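Local coordinates for protein pyocin-S2 (Pseudomonas aeruginosa, PDB 4QKO) that kills sensitive bacteria by breaking down their chromosomal DNA through its C-terminal HNH-type nuclease domain, the part described here, at residues B[31-35]-B[36-40]. Numbering follows the deposited sequence.
Sequences APIPS and QIADK
Pro34 and Ile37 meet where the chain turns into helix 35-41, with Pro34 at the N-cap position, in the DNase domain of the colicin/pyocin family. The carbonyl of Pro34 starts the helical bonding, and Pro34 O receives two amides of the first turn. Ala38 N makes the straighter bond, at 3.1 Å from Pro34 O with an N-H...O angle of 168°. Ile37 N is nearer to Pro34 O, at 2.9 Å, but lies well above the carbonyl plane and bends its bond to 134°. Asp39 N to Ser35 O, 2.9 Å, continues the i to i+4 pattern that Ala38 N begins.

Apolar contacts flank this grip. The Pro34 ring and the Ile37 side chain run side by side, with Pro34 CB 3.9 Å from Ile37 CG1. Gln36 bends at chi2 (73°), folding its amide back toward the proline, and its OE1 rests 3.5 Å from Pro34 CB. Ile33 lies beside the first turn: its CG2, anti to the backbone N, is 3.9 Å from Ala38 N and 4.3 Å from Ala38 CB, and also touches Ile37 CB.

Further out, Phe56 of helix 49-62 touches both isoleucines, and Trp21, in a loop, touches Pro34. Gln36 NE2 is hydrogen-bonded to Asp63 OD2, while Asp39 forms a salt bridge through its OD1 with Arg42 NH1.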
ATOM      1  N   ALA B  31      -0.739   6.776  12.914  1.00 22.30           N
ATOM      2  CA  ALA B  31      -0.090   7.902  12.404  1.00 20.32           C
ATOM      3  C   ALA B  31      -1.175   8.953  12.261  1.00 19.32           C
ATOM      4  O   ALA B  31      -2.200   8.642  11.795  1.00 21.49           O
ATOM      5  CB  ALA B  31       0.516   7.599  11.038  1.00 19.56           C
ATOM      6  N   PRO B  32      -0.893  10.174  12.643  1.00 22.02           N
ATOM      7  CA  PRO B  32      -1.855  11.240  12.428  1.00 21.77           C
ATOM      8  C   PRO B  32      -1.998  11.614  10.961  1.00 20.07           C
ATOM      9  O   PRO B  32      -1.184  11.200  10.104  1.00 19.83           O
ATOM     10  CB  PRO B  32      -1.281  12.370  13.236  1.00 22.38           C
ATOM     11  CG  PRO B  32       0.163  12.204  13.180  1.00 23.87           C
ATOM     12  CD  PRO B  32       0.361  10.699  13.208  1.00 23.41           C
ATOM     13  N   ILE B  33      -3.093  12.337  10.640  1.00 17.86           N
ATOM     14  CA  ILE B  33      -3.136  12.928   9.311  1.00 17.01           C
ATOM     15  C   ILE B  33      -2.118  14.109   9.200  1.00 15.98           C
ATOM     16  O   ILE B  33      -2.120  15.060  10.069  1.00 16.82           O
ATOM     17  CB  ILE B  33      -4.544  13.431   8.984  1.00 18.01           C
ATOM     18  CG1 ILE B  33      -5.573  12.313   9.076  1.00 18.58           C
ATOM     19  CG2 ILE B  33      -4.563  14.096   7.604  1.00 18.48           C
ATOM     20  CD1 ILE B  33      -5.090  10.970   8.512  1.00 20.97           C
ATOM     21  N   PRO B  34      -1.234  14.078   8.203  1.00 15.66           N
ATOM     22  CA  PRO B  34      -0.302  15.198   8.038  1.00 17.55           C
ATOM     23  C   PRO B  34      -1.023  16.531   7.817  1.00 17.33           C
ATOM     24  O   PRO B  34      -1.955  16.558   7.062  1.00 18.03           O
ATOM     25  CB  PRO B  34       0.525  14.817   6.804  1.00 17.58           C
ATOM     26  CG  PRO B  34       0.382  13.324   6.693  1.00 16.82           C
ATOM     27  CD  PRO B  34      -0.992  13.021   7.228  1.00 16.49           C
ATOM     28  N   SER B  35      -0.607  17.587   8.516  0.50 17.96           N
ATOM     29  CA  SER B  35      -1.233  18.900   8.359  0.50 18.54           C
ATOM     30  C   SER B  35      -1.398  19.308   6.897  0.50 18.07           C
ATOM     31  O   SER B  35      -2.455  19.867   6.542  0.50 17.23           O
ATOM     32  CB  SER B  35      -0.491  19.980   9.150  0.50 19.01           C
ATOM     33  OG  SER B  35       0.925  20.029   8.921  0.50 17.53           O
ATOM     34  N   GLN B  36      -0.409  19.023   6.045  1.00 18.73           N
ATOM     35  CA  GLN B  36      -0.516  19.418   4.595  1.00 21.44           C
ATOM     36  C   GLN B  36      -1.642  18.727   3.894  1.00 20.07           C
ATOM     37  O   GLN B  36      -2.157  19.221   2.880  1.00 18.28           O
ATOM     38  CB  GLN B  36       0.623  18.964   3.612  1.00 26.32           C
ATOM     39  CG  GLN B  36       2.013  18.917   3.926  1.00 31.65           C
ATOM     40  CD  GLN B  36       2.461  17.816   4.848  1.00 27.33           C
ATOM     41  OE1 GLN B  36       2.094  17.801   6.029  1.00 23.92           O
ATOM     42  NE2 GLN B  36       3.453  17.118   4.400  1.00 24.06           N
ATOM     43  N   ILE B  37      -1.939  17.509   4.327  1.00 18.46           N
ATOM     44  CA  ILE B  37      -3.005  16.728   3.691  1.00 17.48           C
ATOM     45  C   ILE B  37      -4.375  17.175   4.188  1.00 16.82           C
ATOM     46  O   ILE B  37      -5.269  17.399   3.392  1.00 16.71           O
ATOM     47  CB  ILE B  37      -2.789  15.203   3.909  1.00 17.92           C
ATOM     48  CG1 ILE B  37      -1.412  14.804   3.410  1.00 19.15           C
ATOM     49  CG2 ILE B  37      -3.934  14.407   3.263  1.00 18.27           C
ATOM     50  CD1 ILE B  37      -1.041  15.147   1.943  1.00 18.77           C
ATOM     51  N   ALA B  38      -4.495  17.391   5.503  1.00 16.87           N
ATOM     52  CA  ALA B  38      -5.676  18.025   6.061  1.00 17.28           C
ATOM     53  C   ALA B  38      -5.981  19.364   5.394  1.00 18.48           C
ATOM     54  O   ALA B  38      -7.129  19.628   5.081  1.00 18.97           O
ATOM     55  CB  ALA B  38      -5.548  18.245   7.528  1.00 18.15           C
ATOM     56  N   ASP B  39      -4.953  20.157   5.145  1.00 19.51           N
ATOM     57  CA  ASP B  39      -5.099  21.408   4.424  1.00 21.05           C
ATOM     58  C   ASP B  39      -5.588  21.189   3.010  1.00 19.63           C
ATOM     59  O   ASP B  39      -6.531  21.844   2.544  1.00 19.76           O
ATOM     60  CB  ASP B  39      -3.768  22.143   4.291  1.00 21.75           C
ATOM     61  CG  ASP B  39      -3.217  22.761   5.604  1.00 27.59           C
ATOM     62  OD1 ASP B  39      -3.982  22.925   6.593  1.00 30.39           O
ATOM     63  OD2 ASP B  39      -1.966  23.059   5.623  1.00 29.86           O
ATOM     64  N   LYS B  40      -4.912  20.315   2.264  1.00 20.36           N
ATOM     65  CA  LYS B  40      -5.254  20.094   0.851  1.00 20.54           C
ATOM     66  C   LYS B  40      -6.724  19.665   0.697  1.00 21.58           C
ATOM     67  O   LYS B  40      -7.424  20.041  -0.260  1.00 21.22           O
ATOM     68  CB  LYS B  40      -4.265  19.093   0.271  1.00 24.32           C
ATOM     69  CG  LYS B  40      -4.431  18.695  -1.161  1.00 27.81           C
ATOM     70  CD  LYS B  40      -4.280  19.848  -2.137  1.00 30.17           C
ATOM     71  CE  LYS B  40      -2.874  20.458  -2.160  1.00 34.32           C
ATOM     72  NZ  LYS B  40      -2.749  21.460  -3.289  1.00 35.25           N
TER